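Local coordinates for protein tryptophanyl-tRNA synthetase (Cryptosporidium parvum Iowa II, PDB 3HV0) that probably catalyses the ATP-dependent attachment of L-tryptophan to tRNA(Trp), as a class I aminoacyl-tRNA synthetase, here seen with tryptophan bound in its catalytic domain, at residues F75-T79 and Q201-S207; G80-S84 and T115-K119; S85-V90 and S275-N279; H132-Y136 and T156-Y160. One frame throughout, in Å; residues are numbered along the deposited sequence.

Contact 1: residues F75-T79 and Q201-S207; sequences FYLYT and QAAPAFS. With TRP (tryptophan), chain C.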
loop_
_atom_site.group_PDB
_atom_site.type_symbol
_atom_site.label_atom_id
_atom_site.label_comp_id
_atom_site.label_asym_id
_atom_site.label_seq_id
_atom_site.Cartn_x
_atom_site.Cartn_y
_atom_site.Cartn_z
ATOM N N PHE A 75 -11.573 22.145 12.480
ATOM C CA PHE A 75 -10.455 21.523 11.789
ATOM C C PHE A 75 -10.107 20.260 12.584
ATOM O O PHE A 75 -10.828 19.913 13.517
ATOM C CB PHE A 75 -9.266 22.490 11.711
ATOM C CG PHE A 75 -8.684 22.867 13.051
ATOM C CD1 PHE A 75 -7.554 22.229 13.536
ATOM C CD2 PHE A 75 -9.257 23.872 13.809
ATOM C CE1 PHE A 75 -7.009 22.571 14.757
ATOM C CE2 PHE A 75 -8.729 24.229 15.032
ATOM C CZ PHE A 75 -7.610 23.569 15.512
ATOM N N TYR A 76 -9.028 19.579 12.218
ATOM C CA TYR A 76 -8.589 18.391 12.969
ATOM C C TYR A 76 -7.094 18.303 13.163
ATOM O O TYR A 76 -6.324 18.924 12.429
ATOM C CB TYR A 76 -9.118 17.091 12.348
ATOM C CG TYR A 76 -8.446 16.568 11.088
ATOM C CD1 TYR A 76 -8.775 17.085 9.846
ATOM C CD2 TYR A 76 -7.563 15.491 11.130
ATOM C CE1 TYR A 76 -8.218 16.592 8.679
ATOM C CE2 TYR A 76 -6.981 14.989 9.958
ATOM C CZ TYR A 76 -7.327 15.534 8.726
ATOM O OH TYR A 76 -6.780 15.056 7.533
ATOM N N LEU A 77 -6.705 17.529 14.177
ATOM C CA LEU A 77 -5.300 17.315 14.505
ATOM C C LEU A 77 -4.868 15.961 13.964
ATOM O O LEU A 77 -5.647 15.059 13.908
ATOM C CB LEU A 77 -5.084 17.387 16.018
ATOM C CG LEU A 77 -5.503 18.696 16.711
ATOM C CD1 LEU A 77 -5.912 18.515 18.170
ATOM C CD2 LEU A 77 -4.399 19.740 16.589
ATOM N N TYR A 78 -3.625 15.841 13.542
ATOM C CA TYR A 78 -3.048 14.556 13.154
ATOM C C TYR A 78 -1.623 14.474 13.694
ATOM O O TYR A 78 -0.774 15.324 13.415
ATOM C CB TYR A 78 -3.071 14.380 11.639
ATOM C CG TYR A 78 -2.101 13.364 11.036
ATOM C CD1 TYR A 78 -1.919 12.110 11.591
ATOM C CD2 TYR A 78 -1.423 13.653 9.866
ATOM C CE1 TYR A 78 -1.065 11.194 11.015
ATOM C CE2 TYR A 78 -0.563 12.743 9.282
ATOM C CZ TYR A 78 -0.385 11.509 9.859
ATOM O OH TYR A 78 0.503 10.607 9.265
ATOM N N THR A 79 -1.386 13.459 14.509
ATOM C CA THR A 79 -0.051 13.173 14.981
ATOM C C THR A 79 0.183 11.671 14.909
ATOM O O THR A 79 -0.721 10.947 14.585
ATOM C CB THR A 79 0.170 13.736 16.363
ATOM O OG1 THR A 79 1.564 13.989 16.520
ATOM C CG2 THR A 79 -0.280 12.786 17.432
ATOM N N GLN A 201 2.316 7.951 5.354
ATOM C CA GLN A 201 2.329 8.936 6.433
ATOM C C GLN A 201 1.704 10.248 6.047
ATOM O O GLN A 201 1.191 10.954 6.897
ATOM C CB GLN A 201 3.740 9.226 6.885
ATOM C CG GLN A 201 3.782 10.173 8.055
ATOM C CD GLN A 201 4.928 9.962 8.962
ATOM O OE1 GLN A 201 5.396 10.898 9.574
ATOM N NE2 GLN A 201 5.402 8.745 9.057
ATOM N N ALA A 202 1.810 10.604 4.773
ATOM C CA ALA A 202 1.190 11.817 4.257
ATOM C C ALA A 202 -0.339 11.746 4.319
ATOM O O ALA A 202 -0.978 12.690 4.747
ATOM C CB ALA A 202 1.645 12.068 2.851
ATOM N N ALA A 203 -0.898 10.604 3.936
ATOM C CA ALA A 203 -2.322 10.456 3.644
ATOM C C ALA A 203 -3.312 10.915 4.741
ATOM O O ALA A 203 -4.401 11.403 4.422
ATOM C CB ALA A 203 -2.634 9.012 3.197
ATOM N N PRO A 204 -2.965 10.724 6.022
ATOM C CA PRO A 204 -3.898 11.193 7.042
ATOM C C PRO A 204 -3.945 12.711 7.199
ATOM O O PRO A 204 -4.875 13.225 7.853
ATOM C CB PRO A 204 -3.396 10.527 8.331
ATOM C CG PRO A 204 -2.547 9.369 7.875
ATOM C CD PRO A 204 -1.941 9.820 6.587
ATOM N N ALA A 205 -2.995 13.443 6.615
ATOM C CA ALA A 205 -3.100 14.922 6.631
ATOM C C ALA A 205 -4.193 15.460 5.668
ATOM O O ALA A 205 -4.355 16.666 5.529
ATOM C CB ALA A 205 -1.775 15.560 6.354
ATOM N N PHE A 206 -4.927 14.573 4.992
ATOM C CA PHE A 206 -6.071 14.996 4.167
ATOM C C PHE A 206 -7.340 14.387 4.710
ATOM O O PHE A 206 -7.374 13.185 4.963
ATOM C CB PHE A 206 -5.953 14.534 2.720
ATOM C CG PHE A 206 -4.758 15.059 1.994
ATOM C CD1 PHE A 206 -4.547 16.412 1.892
ATOM C CD2 PHE A 206 -3.888 14.199 1.356
ATOM C CE1 PHE A 206 -3.453 16.903 1.217
ATOM C CE2 PHE A 206 -2.808 14.685 0.665
ATOM C CZ PHE A 206 -2.577 16.040 0.608
ATOM N N SER A 207 -8.384 15.203 4.811
ATOM C CA SER A 207 -9.642 14.809 5.423
ATOM C C SER A 207 -10.374 13.743 4.636
ATOM O O SER A 207 -11.159 12.998 5.203
ATOM C CB SER A 207 -10.565 16.031 5.577
ATOM O OG SER A 207 -10.961 16.540 4.321
HETATM N N TRP C . 7.041 7.985 11.481
HETATM C CA TRP C . 6.826 8.738 12.751
HETATM C C TRP C . 7.882 8.343 13.773
HETATM O O TRP C . 8.503 7.271 13.648
HETATM C CB TRP C . 5.410 8.527 13.324
HETATM C CG TRP C . 4.363 9.426 12.710
HETATM C CD1 TRP C . 3.400 9.070 11.796
HETATM C CD2 TRP C . 4.156 10.823 12.973
HETATM N NE1 TRP C . 2.621 10.150 11.484
HETATM C CE2 TRP C . 3.070 11.241 12.179
HETATM C CE3 TRP C . 4.780 11.754 13.798
HETATM C CZ2 TRP C . 2.597 12.551 12.188
HETATM C CZ3 TRP C . 4.311 13.055 13.802
HETATM C CH2 TRP C . 3.233 13.444 12.990
HETATM O OXT TRP C . 8.121 9.112 14.723
#
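Tyr78 and Pro204 make the tight half of this contact. The proline lays its CB over the middle of the phenol face, 3.6 Å from the centroid of the Tyr78 ring and 14° from its normal, a clear CH-pi contact. The opposite face meets the bound tryptophan, whose CZ2 sits over the rim of the ring rather than its centre. At the edge, Tyr78 OH gives its hydrogen to Gln201 O, which lies in the ring plane; the 2.5 Å between these oxygens is very short and probably somewhat understated. The same hydroxyl accepts from the indole NE1 of the tryptophan at 3.1 Å, with a fairly straight 163° at the hydrogen, and Gln113 is a further polar partner. With CG anti to the backbone N (chi1 159°), the phenol runs from the strand to the end of helix 192-202.

This is the core of the class I Rossmann-type catalytic fold, where a central parallel strand, 76-81, carries substrate-binding side chains, and the end of helix 192-202 and the 3-10 turn after it pack over them.

No side of the contact faces solvent, and the slack is confined to Ser207, whose CB lies 3.9 Å from Tyr76 CE1. Tyr76 OH itself is closely held, donating to Pro204 O at 2.7 Å from a position tilted out of the carbonyl plane. Ser207 turns its own hydroxyl to Arg217, and Phe214 packs against the Tyr76 ring.

Contact 2: residues G80-S84 and T115-K119; sequences GRGPS and TDDEK. With TRP (tryptophan), chain C.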
loop_
_atom_site.group_PDB
_atom_site.type_symbol
_atom_site.label_atom_id
_atom_site.label_comp_id
_atom_site.label_asym_id
_atom_site.label_seq_id
_atom_site.Cartn_x
_atom_site.Cartn_y
_atom_site.Cartn_z
ATOM N N GLY A 80 1.395 11.223 15.181
ATOM C CA GLY A 80 1.719 9.786 15.032
ATOM C C GLY A 80 2.860 9.286 15.876
ATOM O O GLY A 80 3.467 10.047 16.615
ATOM N N ARG A 81 3.123 7.978 15.757
ATOM C CA ARG A 81 4.103 7.272 16.558
ATOM C C ARG A 81 4.598 6.005 15.799
ATOM O O ARG A 81 3.825 5.266 15.228
ATOM C CB ARG A 81 3.467 6.959 17.911
ATOM C CG ARG A 81 4.009 5.766 18.668
ATOM C CD ARG A 81 5.458 5.934 19.127
ATOM N NE ARG A 81 5.950 4.734 19.793
ATOM C CZ ARG A 81 7.209 4.529 20.147
ATOM N NH1 ARG A 81 8.130 5.442 19.906
ATOM N NH2 ARG A 81 7.552 3.391 20.741
ATOM N N GLY A 82 5.903 5.780 15.784
ATOM C CA GLY A 82 6.468 4.577 15.179
ATOM C C GLY A 82 6.833 3.556 16.238
ATOM O O GLY A 82 7.774 3.781 16.980
ATOM N N PRO A 83 6.086 2.441 16.335
ATOM C CA PRO A 83 6.318 1.437 17.360
ATOM C C PRO A 83 7.567 0.566 17.144
ATOM O O PRO A 83 7.453 -0.572 16.703
ATOM C CB PRO A 83 5.060 0.569 17.276
ATOM C CG PRO A 83 4.624 0.685 15.914
ATOM C CD PRO A 83 4.963 2.056 15.465
ATOM N N SER A 84 8.742 1.094 17.479
ATOM C CA SER A 84 9.984 0.321 17.458
ATOM C C SER A 84 10.342 -0.247 18.821
ATOM O O SER A 84 11.305 -1.001 18.952
ATOM C CB SER A 84 11.121 1.201 16.966
ATOM O OG SER A 84 10.892 2.541 17.344
ATOM N N THR A 115 2.552 3.523 13.102
ATOM C CA THR A 115 3.153 3.093 11.855
ATOM C C THR A 115 3.845 1.742 11.958
ATOM O O THR A 115 5.055 1.643 11.734
ATOM C CB THR A 115 4.143 4.162 11.291
ATOM O OG1 THR A 115 5.323 4.266 12.103
ATOM C CG2 THR A 115 3.479 5.487 11.243
ATOM N N ASP A 116 3.090 0.681 12.233
ATOM C CA ASP A 116 3.723 -0.663 12.316
ATOM C C ASP A 116 4.360 -1.125 10.992
ATOM O O ASP A 116 5.300 -1.892 11.017
ATOM C CB ASP A 116 2.780 -1.736 12.863
ATOM C CG ASP A 116 1.374 -1.585 12.357
ATOM O OD1 ASP A 116 1.127 -1.646 11.153
ATOM O OD2 ASP A 116 0.467 -1.385 13.148
ATOM N N ASP A 117 3.835 -0.663 9.858
ATOM C CA ASP A 117 4.444 -0.874 8.552
ATOM C C ASP A 117 5.827 -0.231 8.399
ATOM O O ASP A 117 6.756 -0.887 7.934
ATOM C CB ASP A 117 3.503 -0.402 7.430
ATOM C CG ASP A 117 2.956 1.012 7.653
ATOM O OD1 ASP A 117 3.354 1.656 8.637
ATOM O OD2 ASP A 117 2.128 1.470 6.838
ATOM N N GLU A 118 5.967 1.028 8.810
ATOM C CA GLU A 118 7.218 1.790 8.644
ATOM C C GLU A 118 8.422 1.117 9.298
ATOM O O GLU A 118 9.480 1.014 8.709
ATOM C CB GLU A 118 7.040 3.219 9.217
ATOM C CG GLU A 118 8.321 4.071 9.314
ATOM C CD GLU A 118 8.123 5.409 10.067
ATOM O OE1 GLU A 118 7.067 5.590 10.757
ATOM O OE2 GLU A 118 9.042 6.279 9.979
ATOM N N LYS A 119 8.246 0.682 10.537
ATOM C CA LYS A 119 9.358 0.274 11.411
ATOM C C LYS A 119 9.769 -1.131 11.095
ATOM O O LYS A 119 10.943 -1.475 11.177
ATOM C CB LYS A 119 8.967 0.417 12.889
ATOM C CG LYS A 119 8.622 1.870 13.292
ATOM C CD LYS A 119 9.846 2.766 13.015
ATOM C CE LYS A 119 9.670 4.192 13.502
ATOM N NZ LYS A 119 10.976 4.936 13.438
HETATM N N TRP C . 7.041 7.985 11.481
HETATM C CA TRP C . 6.826 8.738 12.751
HETATM C C TRP C . 7.882 8.343 13.773
HETATM O O TRP C . 8.503 7.271 13.648
HETATM C CB TRP C . 5.410 8.527 13.324
HETATM C CG TRP C . 4.363 9.426 12.710
HETATM C CD1 TRP C . 3.400 9.070 11.796
HETATM C CD2 TRP C . 4.156 10.823 12.973
HETATM N NE1 TRP C . 2.621 10.150 11.484
HETATM C CE2 TRP C . 3.070 11.241 12.179
HETATM C CE3 TRP C . 4.780 11.754 13.798
HETATM C CZ2 TRP C . 2.597 12.551 12.188
HETATM C CZ3 TRP C . 4.311 13.055 13.802
HETATM C CH2 TRP C . 3.233 13.444 12.990
HETATM O OXT TRP C . 8.121 9.112 14.723
#
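Thr115 N reaches back to Arg81 O at 3.0 Å, a straight bond (168°) that carries the pairing of strands 76-81 and 110-114 to the very start of helix 116-122. Just beyond, Pro83 sits at the centre of an inverse gamma turn, closed by Ser84 N on Gly82 O, and its ring rests on the helix start, with Pro83 CD 3.7 Å from Thr115 N and Pro83 CG near Asp116 CA.

Lys119 lies across the glycine: its CE comes within 3.6 Å of Gly82 CA, and the chain, bent at chi2, carries on toward the carboxylate of the bound tryptophan. Gly80, lacking a side chain, lets the indole lie directly on the strand, Gly80 CA 3.4 Å from CD2 of the tryptophan. Thr115 turns its two branches to different jobs. CG2 touches the indole at CD1, while OG1 gives a hydrogen to Glu118 OE1 at 2.6 Å, meeting it on the anti side and 18° out of the carboxylate plane. Glu118 has CG anti to its backbone N (chi1 171°) and an extended chain, which brings OE1 into a hydrogen bond with the amino nitrogen N of the tryptophan, its exact length doubtful.

One carboxylate oxygen thus holds both the Thr115 hydroxyl and the substrate's amino group. The threonine probably limits the rotation of the carboxylate, and a negative charge there would be expected to favour the ammonium form of the amino group.

Contact 3: residues S85-V90 and S275-N279; sequences SESLHV and SIFVN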
loop_
_atom_site.group_PDB
_atom_site.type_symbol
_atom_site.label_atom_id
_atom_site.label_comp_id
_atom_site.label_asym_id
_atom_site.label_seq_id
_atom_site.Cartn_x
_atom_site.Cartn_y
_atom_site.Cartn_z
ATOM N N SER A 85 9.588 0.140 19.847
ATOM C CA SER A 85 9.807 -0.348 21.214
ATOM C C SER A 85 8.453 -0.530 21.862
ATOM O O SER A 85 7.480 0.112 21.472
ATOM C CB SER A 85 10.642 0.652 22.027
ATOM O OG SER A 85 9.900 1.828 22.331
ATOM N N GLU A 86 8.402 -1.400 22.860
ATOM C CA GLU A 86 7.148 -1.738 23.519
ATOM C C GLU A 86 6.596 -0.576 24.337
ATOM O O GLU A 86 5.373 -0.448 24.472
ATOM C CB GLU A 86 7.298 -2.972 24.400
ATOM C CG GLU A 86 5.969 -3.683 24.619
ATOM C CD GLU A 86 6.083 -4.916 25.484
ATOM O OE1 GLU A 86 6.534 -5.966 24.963
ATOM O OE2 GLU A 86 5.691 -4.830 26.677
ATOM N N SER A 87 7.486 0.271 24.862
ATOM C CA SER A 87 7.072 1.457 25.606
ATOM C C SER A 87 7.582 2.758 24.978
ATOM O O SER A 87 8.616 2.802 24.328
ATOM C CB SER A 87 7.546 1.354 27.049
ATOM O OG SER A 87 6.954 2.386 27.819
ATOM N N LEU A 88 6.827 3.825 25.165
ATOM C CA LEU A 88 7.222 5.142 24.674
ATOM C C LEU A 88 8.309 5.725 25.571
ATOM O O LEU A 88 8.260 5.546 26.791
ATOM C CB LEU A 88 6.016 6.083 24.629
ATOM C CG LEU A 88 5.255 6.107 23.282
ATOM C CD1 LEU A 88 4.871 4.704 22.783
ATOM C CD2 LEU A 88 4.028 7.008 23.375
ATOM N N HIS A 89 9.294 6.406 24.966
ATOM C CA HIS A 89 10.257 7.209 25.748
ATOM C C HIS A 89 9.489 8.404 26.293
ATOM O O HIS A 89 8.409 8.747 25.795
ATOM C CB HIS A 89 11.434 7.729 24.913
ATOM C CG HIS A 89 12.166 6.670 24.141
ATOM N ND1 HIS A 89 12.446 6.789 22.796
ATOM C CD2 HIS A 89 12.692 5.484 24.527
ATOM C CE1 HIS A 89 13.108 5.719 22.383
ATOM N NE2 HIS A 89 13.270 4.910 23.415
ATOM N N VAL A 90 10.040 9.053 27.305
ATOM C CA VAL A 90 9.421 10.260 27.827
ATOM C C VAL A 90 9.515 11.386 26.792
ATOM O O VAL A 90 8.668 12.294 26.771
ATOM C CB VAL A 90 10.048 10.674 29.176
ATOM C CG1 VAL A 90 9.347 11.883 29.762
ATOM C CG2 VAL A 90 9.956 9.519 30.162
ATOM N N SER A 275 17.180 4.910 27.059
ATOM C CA SER A 275 16.712 6.198 27.571
ATOM C C SER A 275 15.459 5.973 28.424
ATOM O O SER A 275 14.983 4.839 28.569
ATOM C CB SER A 275 16.399 7.142 26.416
ATOM O OG SER A 275 15.384 6.589 25.593
ATOM N N ILE A 276 14.917 7.058 28.965
ATOM C CA ILE A 276 13.861 6.993 29.986
ATOM C C ILE A 276 12.485 6.566 29.397
ATOM O O ILE A 276 11.883 7.298 28.597
ATOM C CB ILE A 276 13.750 8.374 30.703
ATOM C CG1 ILE A 276 13.815 8.246 32.203
ATOM C CG2 ILE A 276 12.465 9.047 30.395
ATOM C CD1 ILE A 276 15.158 7.718 32.689
ATOM N N PHE A 277 11.998 5.382 29.765
ATOM C CA PHE A 277 10.678 4.943 29.309
ATOM C C PHE A 277 9.586 5.279 30.330
ATOM O O PHE A 277 9.844 5.364 31.528
ATOM C CB PHE A 277 10.667 3.446 29.013
ATOM C CG PHE A 277 11.621 3.025 27.932
ATOM C CD1 PHE A 277 11.219 2.989 26.599
ATOM C CD2 PHE A 277 12.911 2.626 28.245
ATOM C CE1 PHE A 277 12.100 2.568 25.596
ATOM C CE2 PHE A 277 13.796 2.211 27.250
ATOM C CZ PHE A 277 13.392 2.189 25.924
ATOM N N VAL A 278 8.354 5.456 29.856
ATOM C CA VAL A 278 7.242 5.786 30.763
ATOM C C VAL A 278 6.892 4.667 31.738
ATOM O O VAL A 278 6.235 4.930 32.739
ATOM C CB VAL A 278 5.954 6.191 30.006
ATOM C CG1 VAL A 278 6.186 7.454 29.194
ATOM C CG2 VAL A 278 5.476 5.060 29.133
ATOM N N ASN A 279 7.312 3.432 31.448
ATOM C CA ASN A 279 7.115 2.307 32.372
ATOM C C ASN A 279 8.353 1.957 33.212
ATOM O O ASN A 279 8.417 0.876 33.800
ATOM C CB ASN A 279 6.641 1.070 31.615
ATOM C CG ASN A 279 7.716 0.465 30.736
ATOM O OD1 ASN A 279 8.645 1.144 30.304
ATOM N ND2 ASN A 279 7.584 -0.819 30.454
#
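Leu88 and Val278 supply one of a pair of backbone hydrogen bonds that flank a single bridge: Val278 N donates to Leu88 O at 3.1 Å, nearly straight at 164°. Val90 N answers with a bond to Ile276 O at 2.9 Å. Between the two, His89 and Phe277 form the antiparallel bridge as a non-hydrogen-bonded pair, and their CA hydrogens lean on the same carbonyls, His89 CA lying 3.3 Å from Ile276 O.

The aromatic side chains of His89 and Phe277 run side by side in the same direction, with ring planes at 48°, neither stacked nor edge-to-face; their closest carbons are modelled too near each other, so the fine spacing is doubtful. Ser275 OG stands over one face of the His89 imidazole, 3.1 Å above its plane and toward the rim, and His92 packs against the His89 ring as well.

Among hydroxyls, Ser85 OG gives a 2.6 Å bond to Ser87 O within its own loop and also meets Arg81. Ser87 OG, held anti to its backbone N (chi1 -170°), reaches Asn279 OD1 in a weak 3.3 Å bond. Val90 and Ile276 lie alongside each other, at a closeness that is doubtful in the model, and both pack against Leu355 of helix 344-367, which makes the apolar side.

His89 and Val90 begin the HVGH sequence, the counterpart of the class I HIGH motif, and 275-279 follows the unmodelled loop holding KMSAS. The two backbone bonds fix the alignment of these two loops next to the signature sequences, with side chains filling in around them.

Contact 4: residues H132-Y136 and T156-Y160; sequences HNYAY and TNLEY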
loop_
_atom_site.group_PDB
_atom_site.type_symbol
_atom_site.label_atom_id
_atom_site.label_comp_id
_atom_site.label_asym_id
_atom_site.label_seq_id
_atom_site.Cartn_x
_atom_site.Cartn_y
_atom_site.Cartn_z
ATOM N N HIS A 132 3.332 -4.969 15.408
ATOM C CA HIS A 132 1.896 -4.895 15.593
ATOM C C HIS A 132 1.600 -4.906 17.079
ATOM O O HIS A 132 0.842 -4.053 17.543
ATOM C CB HIS A 132 1.207 -6.050 14.866
ATOM C CG HIS A 132 -0.282 -5.963 14.870
ATOM N ND1 HIS A 132 -0.969 -4.968 14.211
ATOM C CD2 HIS A 132 -1.221 -6.742 15.464
ATOM C CE1 HIS A 132 -2.267 -5.132 14.401
ATOM N NE2 HIS A 132 -2.448 -6.204 15.157
ATOM N N ASN A 133 2.213 -5.844 17.820
ATOM C CA ASN A 133 2.084 -5.888 19.288
ATOM C C ASN A 133 2.602 -4.621 19.978
ATOM O O ASN A 133 1.961 -4.107 20.923
ATOM C CB ASN A 133 2.799 -7.100 19.873
ATOM C CG ASN A 133 2.207 -8.424 19.398
ATOM O OD1 ASN A 133 1.051 -8.492 18.957
ATOM N ND2 ASN A 133 3.001 -9.485 19.487
ATOM N N TYR A 134 3.759 -4.131 19.516
ATOM C CA TYR A 134 4.361 -2.939 20.080
ATOM C C TYR A 134 3.427 -1.758 19.836
ATOM O O TYR A 134 3.367 -0.827 20.639
ATOM C CB TYR A 134 5.679 -2.606 19.411
ATOM C CG TYR A 134 6.890 -3.439 19.734
ATOM C CD1 TYR A 134 6.861 -4.477 20.665
ATOM C CD2 TYR A 134 8.096 -3.167 19.091
ATOM C CE1 TYR A 134 8.007 -5.237 20.928
ATOM C CE2 TYR A 134 9.240 -3.916 19.337
ATOM C CZ TYR A 134 9.199 -4.942 20.262
ATOM O OH TYR A 134 10.343 -5.665 20.499
ATOM N N ALA A 135 2.747 -1.784 18.686
ATOM C CA ALA A 135 1.731 -0.796 18.369
ATOM C C ALA A 135 0.624 -0.777 19.410
ATOM O O ALA A 135 0.245 0.291 19.882
ATOM C CB ALA A 135 1.143 -1.055 17.011
ATOM N N TYR A 136 0.113 -1.947 19.776
ATOM C CA TYR A 136 -1.030 -1.990 20.694
ATOM C C TYR A 136 -0.663 -1.582 22.113
ATOM O O TYR A 136 -1.450 -0.918 22.784
ATOM C CB TYR A 136 -1.803 -3.317 20.626
ATOM C CG TYR A 136 -2.967 -3.163 19.671
ATOM C CD1 TYR A 136 -4.285 -3.083 20.122
ATOM C CD2 TYR A 136 -2.735 -3.000 18.308
ATOM C CE1 TYR A 136 -5.347 -2.890 19.208
ATOM C CE2 TYR A 136 -3.775 -2.819 17.399
ATOM C CZ TYR A 136 -5.066 -2.758 17.849
ATOM O OH TYR A 136 -6.047 -2.569 16.903
ATOM N N THR A 156 -3.740 1.589 13.619
ATOM C CA THR A 156 -2.490 1.109 13.051
ATOM C C THR A 156 -2.610 1.054 11.534
ATOM O O THR A 156 -3.689 0.801 11.001
ATOM C CB THR A 156 -2.113 -0.306 13.550
ATOM O OG1 THR A 156 -2.838 -1.314 12.817
ATOM C CG2 THR A 156 -2.327 -0.442 15.058
ATOM N N ASN A 157 -1.500 1.250 10.836
ATOM C CA ASN A 157 -1.523 1.160 9.392
ATOM C C ASN A 157 -1.942 -0.234 8.908
ATOM O O ASN A 157 -2.636 -0.353 7.919
ATOM C CB ASN A 157 -0.180 1.562 8.790
ATOM C CG ASN A 157 0.034 3.045 8.768
ATOM O OD1 ASN A 157 -0.908 3.819 8.834
ATOM N ND2 ASN A 157 1.284 3.454 8.689
ATOM N N LEU A 158 -1.554 -1.288 9.603
ATOM C CA LEU A 158 -1.953 -2.620 9.151
ATOM C C LEU A 158 -3.476 -2.792 9.174
ATOM O O LEU A 158 -4.032 -3.603 8.432
ATOM C CB LEU A 158 -1.254 -3.732 9.951
ATOM C CG LEU A 158 0.187 -4.073 9.501
ATOM C CD1 LEU A 158 0.627 -5.453 9.987
ATOM C CD2 LEU A 158 0.335 -4.063 8.019
ATOM N N GLU A 159 -4.154 -2.024 10.022
ATOM C CA GLU A 159 -5.583 -2.212 10.156
ATOM C C GLU A 159 -6.435 -1.216 9.409
ATOM O O GLU A 159 -7.573 -1.524 9.125
ATOM C CB GLU A 159 -5.954 -2.300 11.615
ATOM C CG GLU A 159 -5.691 -3.700 12.135
ATOM C CD GLU A 159 -5.862 -3.832 13.608
ATOM O OE1 GLU A 159 -6.084 -2.811 14.288
ATOM O OE2 GLU A 159 -5.763 -4.978 14.083
ATOM N N TYR A 160 -5.868 -0.062 9.052
ATOM C CA TYR A 160 -6.608 1.033 8.414
ATOM C C TYR A 160 -6.106 1.333 7.017
ATOM O O TYR A 160 -6.555 2.299 6.401
ATOM C CB TYR A 160 -6.498 2.290 9.280
ATOM C CG TYR A 160 -7.478 3.404 8.947
ATOM C CD1 TYR A 160 -8.836 3.243 9.152
ATOM C CD2 TYR A 160 -7.031 4.626 8.470
ATOM C CE1 TYR A 160 -9.735 4.261 8.857
ATOM C CE2 TYR A 160 -7.907 5.630 8.155
ATOM C CZ TYR A 160 -9.262 5.451 8.359
ATOM O OH TYR A 160 -10.138 6.468 8.062
#
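In a Rossmann-type beta-alpha-beta unit, helix 128-143 runs in the connection from strand 110-114 to strand 152-156, and here its Tyr136 and His132 meet the residues where that second strand gives way to helix 157-174. Tyr136 and Glu159 approach from opposite directions. The phenol OH of Tyr136 donates to Glu159 OE1 at 2.6 Å, using the syn lone pair on the side of the other carboxylate oxygen. OE1 lies at the ring edge and in its plane, while the ring and carboxylate planes stand 77° apart.

His132 crosses the glutamate at about a right angle and turns an edge to it: His132 CE1 is 3.5 Å from Glu159 OE2, a C-H edge contact in which no hydrogen bond is made. Its CG is anti to the backbone N (chi1 -173°), which swings the imidazole across toward the other helix. Next to the tyrosine sits Thr156, whose CG2 packs against Tyr136 CE2 at 3.6 Å and Ala135 CB at 4.0 Å.

The threonine's other branch looks back along its own chain. With chi1 at 81°, Thr156 OG1 faces the first turn of the helix and accepts a weak bond from Glu159 N at 3.2 Å. Glu159 itself lies in that first turn, where its negative charge would probably be favoured by the helix end. Asp116 binds Leu158 N, and the Leu158 side chain packs on Tyr165 of the second subunit.

The strand end thus passes into the helix through a threonine N-cap, at the outer edge of the nucleotide-binding-type fold and beside the dimer interface.

In the fold
Contacts 1 and 2 are the buried pair: they share strand 76-81, hold the bound tryptophan between them and direct side-chain bonds at its indole nitrogen and amino group respectively. Contacts 3 and 4 are only partly buried, and their chemistry changes with their place. Contact 3, on the far side of the chain's centre from contact 1, pairs two loops through backbone bonds, whereas contact 4 joins helices at the rim through a tyrosine-glutamate bond. Contact 2 touches each of the other three: Glu118 packs near Gln201 of contact 1, Arg81 on Leu88 of contact 3, and Asp117 bonds Asn157 of contact 4. Tyr134 touches both Pro83 and Ser85.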